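Local coordinates for protein molybdopterin molybdotransferase (Pyrococcus horikoshii, PDB 1UZ5) that probably catalyses the insertion of molybdate into adenylyl-molybdopterin, giving Mo-molybdopterin and AMP in molybdenum cofactor biosynthesis, at residues L13-S18 with V274-I279; A99-S102 with M106-G109; T287-I292 with T312-P317. All blocks are in the same frame, centred on the assembly; numbering follows the deposited sequence.

Contacts 1 and 3 lie on the same side of the chain's centre, their centres about 7 Å apart. Both reach the mixed beta-sheet of the probable molybdopterin-binding domain, where strands 273-277 and 288-292 are neighbours: contact 1 brings helix 9-18 to the outer strand, contact 3 brings helix 304-322 to the next one. Contact 2 lies far off, on the opposite side of the chain's centre and in another beta-sheet, its centre about 67 Å from contact 1's and 63 Å from contact 3's. Along the chain contact 2 nests within the loop closed by contact 1, and contact 3 follows. Residues 274-279, after a long excursion that includes contact 2, pack back against the N-terminal helix.

Contact 1: L13-S18 with V274-I279; sequences LEVVQS and VKVHGI
Val-15 presents both methyls to the 274-279 segment: CG1 is anti to the backbone N (chi1 175°), next to the carbonyl carbon, while CG2 takes the position beside the N. In Lys-275, CG lies beside the backbone N, which brings it close to Val-15 CG1. That two consecutive residues of strand 273-277 both face the helix follows from a classic beta bulge, in which Lys-275 and Val-276 lie together opposite Ile-289. The backbone supports this reading, since Lys-275 has near-helical angles and Val-276 extended ones.

The contact divides between the two methyls of Val-15. CG1 rests 3.7 Å from Lys-275 CB and is 4.0 Å from Lys-275 CG, so it meets the aliphatic root of the lysine; the chain then bends at chi2 (-80°), and its ammonium forms a long, weak ion pair with Glu-273. CG2 lies 4.0 Å from Val-276 CG2, and the two valines pass each other at a slant. No hydrogen bond joins the segments, which makes the contact purely apolar.

The geometry joins the N-terminal helix 9-18 to the outermost strand of the binding domain's sheet. Val-15 reaches strand 273-277, while its neighbour Val-16 touches Ile-289 and Leu-318 of helix 304-322. Near the end of the helix Ser-18 folds back on the carbonyl of Val-15, its OG donating a hydrogen bond of 2.5 Å to a lone pair of Val-15 O, in the carbonyl plane.

Contact 2: A99-S102 with M106-G109; sequences AYIS and MLPG. With SO4 (sulfate ion), chain B.
Ile-101 and Leu-107 form one of two apolar pairs, Ala-99 and Pro-108 the other. In Ile-101, CG1 is anti to the backbone N (chi1 -174°), and the next torsion is also extended, so CD1 is carried well out from strand 97-101 toward the 106-109 loop. There it touches Leu-107 CD1 at 3.9 Å. The bond from the backbone of Leu-107 does not point straight at the strand; its CD1 end comes nearer. The second, lighter pair lies further back along the strand, where Ala-99 CB meets the ring of Pro-108 at CG, 4.2 Å away. The two pairs have similar backbone spacing, with CA atoms 7.5 Å apart for Ile-101 and Leu-107 and 7.8 Å for Ala-99 and Pro-108.

Side chain against backbone is the second kind. Ile-101 CD1 also lies 3.5 Å from Met-106 O, a van der Waals approach to a carbonyl group; the bond leaving the backbone of Met-106 points away from the strand, and its side chain touches Phe-51 and Pro-89. No hydrogen bond links the segments.

The loop belongs to a crossover connection: strands 97-101 and 113-116 run the same way in a mixed sheet with strand 58-61 between them. Segment 106-109 lies against that sheet, as its contacts indicate: Ile-101 and Leu-107 both also touch Val-114, and Val-83 of strand 75-83 is met by Ile-101 and Pro-108.

Polar binding is the third kind, at the end of the strand. Ser-102 OG, placed between the backbone N and the carbonyl carbon by chi1 57°, donates a 2.7 Å hydrogen bond to O4 of a sulfate ion, probably taken from the crystallisation liquor. Ala-85 N binds the same ion.

Contact 3: T287-I292 with T312-P317; sequences TIIGVI and TLLVVP
Leu-314 CD1 is the one atom of the helix segment at which both close contacts converge. It lies 3.5 Å from Thr-287 CG2, the two side chains reaching toward each other tip to tip, and 3.9 Å from Ile-289 CD1, where isoleucine and leucine pass at an angle. Thr-287 and Ile-289 are two residues apart, one just before strand 288-292 and one within it, and both direct their side chains toward the helix. No hydrogen bond crosses between the segments.

Torsions account for the meeting. Thr-287 keeps its methyl anti to the backbone N, which sets OG1 beside that N (chi1 -58°); the hydroxyl is then hydrogen-bonded to Gly-284 O, fixing the rotation that offers CG2 to the leucine. Ile-289 is extended at chi2 (177°), so its CD1 lies at the end of a straight chain.

Further out, the backbone of Ile-289 bonds to Val-276 between strands 288-292 and 273-277, and that of Thr-287 to Gly-278 just beyond the strand ends. Phe-298 of the following strand, 295-300, touches Leu-314 from within the same sheet. In the helix, Leu-314 sits in a wider pi-type turn spanning 312-315, just ahead of the kink at Pro-317, whose nitrogen makes no bond to the preceding turn.

Ile-288 points away from helix 304-322 and touches Thr-264, Ala-265 and Ile-268 of helix 263-271. Strand 288-292 is thus covered by a helix on each face, the layering of an alpha/beta/alpha sandwich, consistent with the molybdopterin-binding domain fold of the MoeA family.

Contact 1: L13-S18 with V274-I279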
ATOM      1  N   LEU A  13      23.544  -3.406   1.678  1.00 38.60           N
ATOM      2  CA  LEU A  13      22.169  -3.685   2.079  1.00 40.72           C
ATOM      3  C   LEU A  13      22.083  -3.828   3.593  1.00 48.14           C
ATOM      4  O   LEU A  13      21.155  -3.318   4.222  1.00 44.24           O
ATOM      5  CB  LEU A  13      21.658  -4.958   1.403  1.00 39.26           C
ATOM      6  CG  LEU A  13      21.439  -4.870  -0.108  1.00 39.14           C
ATOM      7  CD1 LEU A  13      21.000  -6.219  -0.655  1.00 39.05           C
ATOM      8  CD2 LEU A  13      20.386  -3.810  -0.398  1.00 45.73           C
ATOM      9  N   GLU A  14      23.059  -4.521   4.176  1.00 46.69           N
ATOM     10  CA  GLU A  14      23.089  -4.712   5.622  1.00 40.85           C
ATOM     11  C   GLU A  14      23.208  -3.363   6.316  1.00 39.03           C
ATOM     12  O   GLU A  14      22.603  -3.140   7.362  1.00 41.13           O
ATOM     13  CB  GLU A  14      24.264  -5.608   6.015  1.00 41.03           C
ATOM     14  CG  GLU A  14      24.097  -7.057   5.591  1.00 60.90           C
ATOM     15  CD  GLU A  14      25.344  -7.888   5.837  1.00 73.63           C
ATOM     16  OE1 GLU A  14      25.892  -7.824   6.959  1.00 82.08           O
ATOM     17  OE2 GLU A  14      25.774  -8.609   4.910  1.00 77.63           O
ATOM     18  N   VAL A  15      23.985  -2.462   5.722  1.00 35.35           N
ATOM     19  CA  VAL A  15      24.174  -1.131   6.285  1.00 35.33           C
ATOM     20  C   VAL A  15      22.860  -0.356   6.327  1.00 38.01           C
ATOM     21  O   VAL A  15      22.525   0.260   7.338  1.00 47.47           O
ATOM     22  CB  VAL A  15      25.202  -0.321   5.467  1.00 39.11           C
ATOM     23  CG1 VAL A  15      25.298   1.100   6.006  1.00 38.47           C
ATOM     24  CG2 VAL A  15      26.561  -1.004   5.530  1.00 45.39           C
ATOM     25  N   VAL A  16      22.116  -0.376   5.227  1.00 41.01           N
ATOM     26  CA  VAL A  16      20.842   0.336   5.182  1.00 41.80           C
ATOM     27  C   VAL A  16      19.888  -0.276   6.200  1.00 38.65           C
ATOM     28  O   VAL A  16      19.161   0.438   6.890  1.00 33.80           O
ATOM     29  CB  VAL A  16      20.204   0.265   3.781  1.00 39.61           C
ATOM     30  CG1 VAL A  16      18.847   0.958   3.795  1.00 39.67           C
ATOM     31  CG2 VAL A  16      21.129   0.923   2.760  1.00 37.53           C
ATOM     32  N   GLN A  17      19.902  -1.601   6.292  1.00 38.77           N
ATOM     33  CA  GLN A  17      19.047  -2.300   7.243  1.00 47.77           C
ATOM     34  C   GLN A  17      19.356  -1.815   8.651  1.00 47.89           C
ATOM     35  O   GLN A  17      18.474  -1.773   9.508  1.00 55.70           O
ATOM     36  CB  GLN A  17      19.278  -3.808   7.160  1.00 43.59           C
ATOM     37  CG  GLN A  17      18.954  -4.408   5.805  1.00 59.75           C
ATOM     38  CD  GLN A  17      19.195  -5.903   5.761  1.00 66.53           C
ATOM     39  OE1 GLN A  17      18.608  -6.658   6.534  1.00 75.74           O
ATOM     40  NE2 GLN A  17      20.061  -6.339   4.853  1.00 74.01           N
ATOM     41  N   SER A  18      20.610  -1.438   8.887  1.00 43.99           N
ATOM     42  CA  SER A  18      21.014  -0.959  10.204  1.00 43.50           C
ATOM     43  C   SER A  18      20.384   0.393  10.492  1.00 43.53           C
ATOM     44  O   SER A  18      20.303   0.812  11.649  1.00 47.44           O
ATOM     45  CB  SER A  18      22.540  -0.840  10.300  1.00 47.60           C
ATOM     46  OG  SER A  18      22.990   0.415   9.818  1.00 52.76           O
ATOM     47  N   VAL A 274      30.775   8.362   6.319  1.00 47.27           N
ATOM     48  CA  VAL A 274      30.479   7.632   5.098  1.00 41.32           C
ATOM     49  C   VAL A 274      30.600   6.146   5.392  1.00 50.76           C
ATOM     50  O   VAL A 274      31.703   5.630   5.567  1.00 54.41           O
ATOM     51  CB  VAL A 274      31.462   7.996   3.959  1.00 45.78           C
ATOM     52  CG1 VAL A 274      31.245   7.076   2.770  1.00 35.58           C
ATOM     53  CG2 VAL A 274      31.261   9.442   3.536  1.00 40.45           C
ATOM     54  N   LYS A 275      29.463   5.464   5.463  1.00 45.14           N
ATOM     55  CA  LYS A 275      29.447   4.030   5.729  1.00 46.12           C
ATOM     56  C   LYS A 275      29.895   3.271   4.484  1.00 47.65           C
ATOM     57  O   LYS A 275      30.729   2.371   4.556  1.00 49.36           O
ATOM     58  CB  LYS A 275      28.035   3.580   6.111  1.00 51.52           C
ATOM     59  CG  LYS A 275      27.485   4.205   7.385  1.00 61.66           C
ATOM     60  CD  LYS A 275      28.022   3.514   8.626  1.00 69.00           C
ATOM     61  CE  LYS A 275      27.333   4.027   9.882  1.00 66.13           C
ATOM     62  NZ  LYS A 275      27.742   3.259  11.091  1.00 68.16           N
ATOM     63  N   VAL A 276      29.334   3.647   3.341  1.00 47.45           N
ATOM     64  CA  VAL A 276      29.655   2.998   2.077  1.00 40.11           C
ATOM     65  C   VAL A 276      30.139   4.020   1.057  1.00 50.02           C
ATOM     66  O   VAL A 276      29.584   5.113   0.950  1.00 43.77           O
ATOM     67  CB  VAL A 276      28.416   2.282   1.490  1.00 41.74           C
ATOM     68  CG1 VAL A 276      28.770   1.603   0.173  1.00 36.39           C
ATOM     69  CG2 VAL A 276      27.877   1.271   2.490  1.00 42.31           C
ATOM     70  N   HIS A 277      31.188   3.665   0.325  1.00 52.39           N
ATOM     71  CA  HIS A 277      31.726   4.534  -0.713  1.00 51.53           C
ATOM     72  C   HIS A 277      32.151   3.638  -1.856  1.00 53.64           C
ATOM     73  O   HIS A 277      33.306   3.225  -1.943  1.00 57.31           O
ATOM     74  CB  HIS A 277      32.933   5.328  -0.220  1.00 63.11           C
ATOM     75  CG  HIS A 277      33.386   6.382  -1.184  1.00 74.77           C
ATOM     76  ND1 HIS A 277      34.510   7.151  -0.976  1.00 78.86           N
ATOM     77  CD2 HIS A 277      32.851   6.806  -2.354  1.00 74.59           C
ATOM     78  CE1 HIS A 277      34.648   8.004  -1.976  1.00 83.58           C
ATOM     79  NE2 HIS A 277      33.654   7.816  -2.825  1.00 77.49           N
ATOM     80  N   GLY A 278      31.201   3.334  -2.729  1.00 46.39           N
ATOM     81  CA  GLY A 278      31.486   2.468  -3.849  1.00 43.75           C
ATOM     82  C   GLY A 278      30.875   1.113  -3.574  1.00 43.21           C
ATOM     83  O   GLY A 278      31.007   0.577  -2.473  1.00 42.47           O
ATOM     84  N   ILE A 279      30.199   0.558  -4.571  1.00 46.75           N
ATOM     85  CA  ILE A 279      29.561  -0.740  -4.415  1.00 49.89           C
ATOM     86  C   ILE A 279      29.948  -1.628  -5.588  1.00 49.11           C
ATOM     87  O   ILE A 279      29.998  -1.174  -6.730  1.00 49.10           O
ATOM     88  CB  ILE A 279      28.021  -0.592  -4.363  1.00 54.56           C
ATOM     89  CG1 ILE A 279      27.630   0.363  -3.232  1.00 50.85           C
ATOM     90  CG2 ILE A 279      27.369  -1.958  -4.160  1.00 55.74           C
ATOM     91  CD1 ILE A 279      26.137   0.640  -3.141  1.00 45.02           C
TER

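Contact 2: A99-S102 with M106-G109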
ATOM      1  N   ALA A  99     -44.746 -11.113  14.225  1.00 20.12           N
ATOM      2  CA  ALA A  99     -44.647  -9.708  13.855  1.00 19.78           C
ATOM      3  C   ALA A  99     -44.244  -9.583  12.403  1.00 15.95           C
ATOM      4  O   ALA A  99     -43.399 -10.342  11.914  1.00 20.86           O
ATOM      5  CB  ALA A  99     -43.618  -9.005  14.727  1.00 19.54           C
ATOM      6  N   TYR A 100     -44.866  -8.652  11.694  1.00 15.51           N
ATOM      7  CA  TYR A 100     -44.467  -8.438  10.319  1.00 19.96           C
ATOM      8  C   TYR A 100     -43.079  -7.799  10.420  1.00 17.03           C
ATOM      9  O   TYR A 100     -42.813  -7.018  11.335  1.00 20.57           O
ATOM     10  CB  TYR A 100     -45.395  -7.465   9.595  1.00 23.13           C
ATOM     11  CG  TYR A 100     -44.874  -7.161   8.214  1.00 31.38           C
ATOM     12  CD1 TYR A 100     -44.932  -8.120   7.207  1.00 29.44           C
ATOM     13  CD2 TYR A 100     -44.212  -5.962   7.946  1.00 25.67           C
ATOM     14  CE1 TYR A 100     -44.339  -7.905   5.970  1.00 27.65           C
ATOM     15  CE2 TYR A 100     -43.613  -5.735   6.706  1.00 30.06           C
ATOM     16  CZ  TYR A 100     -43.678  -6.711   5.727  1.00 37.38           C
ATOM     17  OH  TYR A 100     -43.064  -6.511   4.512  1.00 37.12           O
ATOM     18  N   ILE A 101     -42.195  -8.132   9.494  1.00 20.14           N
ATOM     19  CA  ILE A 101     -40.859  -7.557   9.521  1.00 20.05           C
ATOM     20  C   ILE A 101     -40.350  -7.433   8.093  1.00 24.58           C
ATOM     21  O   ILE A 101     -40.606  -8.302   7.266  1.00 24.68           O
ATOM     22  CB  ILE A 101     -39.889  -8.438  10.353  1.00 20.83           C
ATOM     23  CG1 ILE A 101     -38.536  -7.742  10.500  1.00 22.28           C
ATOM     24  CG2 ILE A 101     -39.706  -9.806   9.685  1.00 23.84           C
ATOM     25  CD1 ILE A 101     -37.651  -8.375  11.558  1.00 17.36           C
ATOM     26  N   SER A 102     -39.655  -6.340   7.794  1.00 24.77           N
ATOM     27  CA  SER A 102     -39.129  -6.154   6.449  1.00 28.01           C
ATOM     28  C   SER A 102     -37.655  -6.533   6.401  1.00 23.70           C
ATOM     29  O   SER A 102     -36.969  -6.569   7.427  1.00 22.97           O
ATOM     30  CB  SER A 102     -39.330  -4.706   5.983  1.00 34.89           C
ATOM     31  OG  SER A 102     -38.729  -3.795   6.872  1.00 33.49           O
ATOM     32  N   MET A 106     -34.507  -5.401  12.419  1.00 15.23           N
ATOM     33  CA  MET A 106     -34.127  -6.158  13.609  1.00 16.19           C
ATOM     34  C   MET A 106     -35.266  -7.022  14.163  1.00 24.29           C
ATOM     35  O   MET A 106     -36.385  -6.550  14.327  1.00 18.82           O
ATOM     36  CB  MET A 106     -33.663  -5.192  14.693  1.00 17.51           C
ATOM     37  CG  MET A 106     -33.164  -5.852  15.960  1.00 16.38           C
ATOM     38  SD  MET A 106     -32.424  -4.636  17.066  1.00 25.11           S
ATOM     39  CE  MET A 106     -32.462  -5.522  18.665  1.00 25.60           C
ATOM     40  N   LEU A 107     -34.981  -8.284  14.467  1.00 19.88           N
ATOM     41  CA  LEU A 107     -36.028  -9.149  15.009  1.00 20.37           C
ATOM     42  C   LEU A 107     -36.443  -8.715  16.400  1.00 16.36           C
ATOM     43  O   LEU A 107     -35.613  -8.326  17.216  1.00 23.28           O
ATOM     44  CB  LEU A 107     -35.565 -10.610  15.077  1.00 15.07           C
ATOM     45  CG  LEU A 107     -35.692 -11.464  13.808  1.00 30.40           C
ATOM     46  CD1 LEU A 107     -34.899 -10.862  12.657  1.00 25.84           C
ATOM     47  CD2 LEU A 107     -35.198 -12.871  14.121  1.00 32.56           C
ATOM     48  N   PRO A 108     -37.746  -8.791  16.693  1.00 21.18           N
ATOM     49  CA  PRO A 108     -38.231  -8.401  18.020  1.00 14.31           C
ATOM     50  C   PRO A 108     -37.807  -9.471  19.034  1.00 17.50           C
ATOM     51  O   PRO A 108     -37.342 -10.550  18.649  1.00 18.07           O
ATOM     52  CB  PRO A 108     -39.742  -8.329  17.824  1.00 20.81           C
ATOM     53  CG  PRO A 108     -39.998  -9.394  16.798  1.00 22.40           C
ATOM     54  CD  PRO A 108     -38.849  -9.236  15.821  1.00 18.21           C
ATOM     55  N   GLY A 109     -37.955  -9.170  20.319  1.00 14.93           N
ATOM     56  CA  GLY A 109     -37.567 -10.119  21.352  1.00 26.12           C
ATOM     57  C   GLY A 109     -38.188 -11.500  21.183  1.00 20.63           C
ATOM     58  O   GLY A 109     -39.337 -11.623  20.758  1.00 20.93           O
TER
HETATM   59  S   SO4 B1403     -38.862  -0.478   5.248  1.00 62.31           S
HETATM   60  O1  SO4 B1403     -39.861  -1.543   4.533  1.00 69.78           O
HETATM   61  O2  SO4 B1403     -37.752  -0.333   4.326  1.00 71.30           O
HETATM   62  O3  SO4 B1403     -39.489   0.644   5.473  1.00 69.91           O
HETATM   63  O4  SO4 B1403     -38.410  -1.183   6.417  1.00 46.12           O

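Contact 3: T287-I292 with T312-P317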
ATOM      1  N   THR A 287      28.323   4.782  -5.871  1.00 45.73           N
ATOM      2  CA  THR A 287      27.258   5.084  -4.913  1.00 42.80           C
ATOM      3  C   THR A 287      27.762   5.260  -3.481  1.00 38.49           C
ATOM      4  O   THR A 287      28.579   4.482  -2.991  1.00 40.53           O
ATOM      5  CB  THR A 287      26.170   3.994  -4.934  1.00 43.21           C
ATOM      6  OG1 THR A 287      25.639   3.884  -6.260  1.00 36.96           O
ATOM      7  CG2 THR A 287      25.043   4.345  -3.976  1.00 36.93           C
ATOM      8  N   ILE A 288      27.262   6.296  -2.817  1.00 30.37           N
ATOM      9  CA  ILE A 288      27.647   6.612  -1.449  1.00 33.40           C
ATOM     10  C   ILE A 288      26.484   6.447  -0.465  1.00 41.08           C
ATOM     11  O   ILE A 288      25.330   6.719  -0.801  1.00 34.09           O
ATOM     12  CB  ILE A 288      28.131   8.075  -1.348  1.00 32.85           C
ATOM     13  CG1 ILE A 288      29.300   8.302  -2.307  1.00 47.48           C
ATOM     14  CG2 ILE A 288      28.536   8.397   0.079  1.00 40.02           C
ATOM     15  CD1 ILE A 288      29.694   9.759  -2.442  1.00 52.19           C
ATOM     16  N   ILE A 289      26.800   6.002   0.746  1.00 37.89           N
ATOM     17  CA  ILE A 289      25.805   5.840   1.804  1.00 33.25           C
ATOM     18  C   ILE A 289      26.455   6.314   3.094  1.00 41.45           C
ATOM     19  O   ILE A 289      27.472   5.767   3.523  1.00 42.54           O
ATOM     20  CB  ILE A 289      25.369   4.376   1.992  1.00 30.04           C
ATOM     21  CG1 ILE A 289      24.824   3.812   0.684  1.00 33.27           C
ATOM     22  CG2 ILE A 289      24.287   4.297   3.064  1.00 34.89           C
ATOM     23  CD1 ILE A 289      24.437   2.357   0.767  1.00 41.22           C
ATOM     24  N   GLY A 290      25.874   7.340   3.704  1.00 32.59           N
ATOM     25  CA  GLY A 290      26.422   7.860   4.939  1.00 36.71           C
ATOM     26  C   GLY A 290      25.357   8.280   5.931  1.00 42.34           C
ATOM     27  O   GLY A 290      24.165   8.003   5.750  1.00 33.79           O
ATOM     28  N   VAL A 291      25.792   8.954   6.987  1.00 39.64           N
ATOM     29  CA  VAL A 291      24.894   9.425   8.029  1.00 39.85           C
ATOM     30  C   VAL A 291      25.362  10.780   8.535  1.00 38.91           C
ATOM     31  O   VAL A 291      26.534  10.960   8.868  1.00 45.66           O
ATOM     32  CB  VAL A 291      24.848   8.436   9.221  1.00 44.60           C
ATOM     33  CG1 VAL A 291      23.897   8.951  10.292  1.00 42.74           C
ATOM     34  CG2 VAL A 291      24.410   7.058   8.741  1.00 36.56           C
ATOM     35  N   ILE A 292      24.442  11.736   8.566  1.00 32.36           N
ATOM     36  CA  ILE A 292      24.724  13.078   9.048  1.00 37.13           C
ATOM     37  C   ILE A 292      23.649  13.404  10.079  1.00 43.39           C
ATOM     38  O   ILE A 292      22.453  13.355   9.777  1.00 39.59           O
ATOM     39  CB  ILE A 292      24.660  14.120   7.916  1.00 32.58           C
ATOM     40  CG1 ILE A 292      25.711  13.799   6.846  1.00 34.42           C
ATOM     41  CG2 ILE A 292      24.884  15.514   8.485  1.00 36.39           C
ATOM     42  CD1 ILE A 292      25.698  14.753   5.663  1.00 26.64           C
ATOM     43  N   THR A 312      15.876   2.138  -6.077  1.00 28.22           N
ATOM     44  CA  THR A 312      15.077   0.961  -5.779  1.00 31.30           C
ATOM     45  C   THR A 312      15.797  -0.044  -4.884  1.00 40.51           C
ATOM     46  O   THR A 312      15.212  -0.589  -3.943  1.00 33.74           O
ATOM     47  CB  THR A 312      14.671   0.260  -7.079  1.00 29.59           C
ATOM     48  OG1 THR A 312      13.905   1.166  -7.879  1.00 34.96           O
ATOM     49  CG2 THR A 312      13.843  -0.991  -6.785  1.00 34.93           C
ATOM     50  N   LEU A 313      17.070  -0.281  -5.178  1.00 39.92           N
ATOM     51  CA  LEU A 313      17.866  -1.236  -4.418  1.00 38.73           C
ATOM     52  C   LEU A 313      18.254  -0.793  -3.017  1.00 37.39           C
ATOM     53  O   LEU A 313      18.248  -1.597  -2.087  1.00 37.53           O
ATOM     54  CB  LEU A 313      19.140  -1.584  -5.192  1.00 36.78           C
ATOM     55  CG  LEU A 313      18.984  -2.490  -6.413  1.00 46.26           C
ATOM     56  CD1 LEU A 313      20.278  -2.519  -7.208  1.00 43.53           C
ATOM     57  CD2 LEU A 313      18.601  -3.889  -5.951  1.00 38.16           C
ATOM     58  N   LEU A 314      18.571   0.488  -2.859  1.00 30.35           N
ATOM     59  CA  LEU A 314      19.029   1.002  -1.571  1.00 34.99           C
ATOM     60  C   LEU A 314      18.074   1.855  -0.748  1.00 34.22           C
ATOM     61  O   LEU A 314      17.965   1.676   0.465  1.00 37.10           O
ATOM     62  CB  LEU A 314      20.318   1.803  -1.775  1.00 32.65           C
ATOM     63  CG  LEU A 314      21.449   1.148  -2.575  1.00 40.60           C
ATOM     64  CD1 LEU A 314      22.603   2.126  -2.709  1.00 32.19           C
ATOM     65  CD2 LEU A 314      21.906  -0.128  -1.887  1.00 40.41           C
ATOM     66  N   VAL A 315      17.389   2.793  -1.392  1.00 30.41           N
ATOM     67  CA  VAL A 315      16.502   3.680  -0.656  1.00 29.25           C
ATOM     68  C   VAL A 315      15.106   3.126  -0.396  1.00 32.40           C
ATOM     69  O   VAL A 315      14.577   3.261   0.707  1.00 26.45           O
ATOM     70  CB  VAL A 315      16.380   5.044  -1.370  1.00 28.32           C
ATOM     71  CG1 VAL A 315      15.614   6.024  -0.492  1.00 26.92           C
ATOM     72  CG2 VAL A 315      17.777   5.591  -1.688  1.00 28.58           C
ATOM     73  N   VAL A 316      14.515   2.499  -1.404  1.00 32.06           N
ATOM     74  CA  VAL A 316      13.173   1.955  -1.269  1.00 33.35           C
ATOM     75  C   VAL A 316      13.007   1.030  -0.059  1.00 33.75           C
ATOM     76  O   VAL A 316      12.085   1.215   0.733  1.00 34.13           O
ATOM     77  CB  VAL A 316      12.746   1.239  -2.571  1.00 30.27           C
ATOM     78  CG1 VAL A 316      11.416   0.527  -2.379  1.00 36.15           C
ATOM     79  CG2 VAL A 316      12.615   2.273  -3.695  1.00 30.78           C
ATOM     80  N   PRO A 317      13.900   0.039   0.113  1.00 36.93           N
ATOM     81  CA  PRO A 317      13.756  -0.854   1.270  1.00 31.18           C
ATOM     82  C   PRO A 317      13.682  -0.085   2.595  1.00 32.71           C
ATOM     83  O   PRO A 317      12.915  -0.441   3.491  1.00 35.51           O
ATOM     84  CB  PRO A 317      14.994  -1.740   1.166  1.00 35.85           C
ATOM     85  CG  PRO A 317      15.181  -1.852  -0.326  1.00 34.92           C
ATOM     86  CD  PRO A 317      15.002  -0.411  -0.759  1.00 34.48           C
TER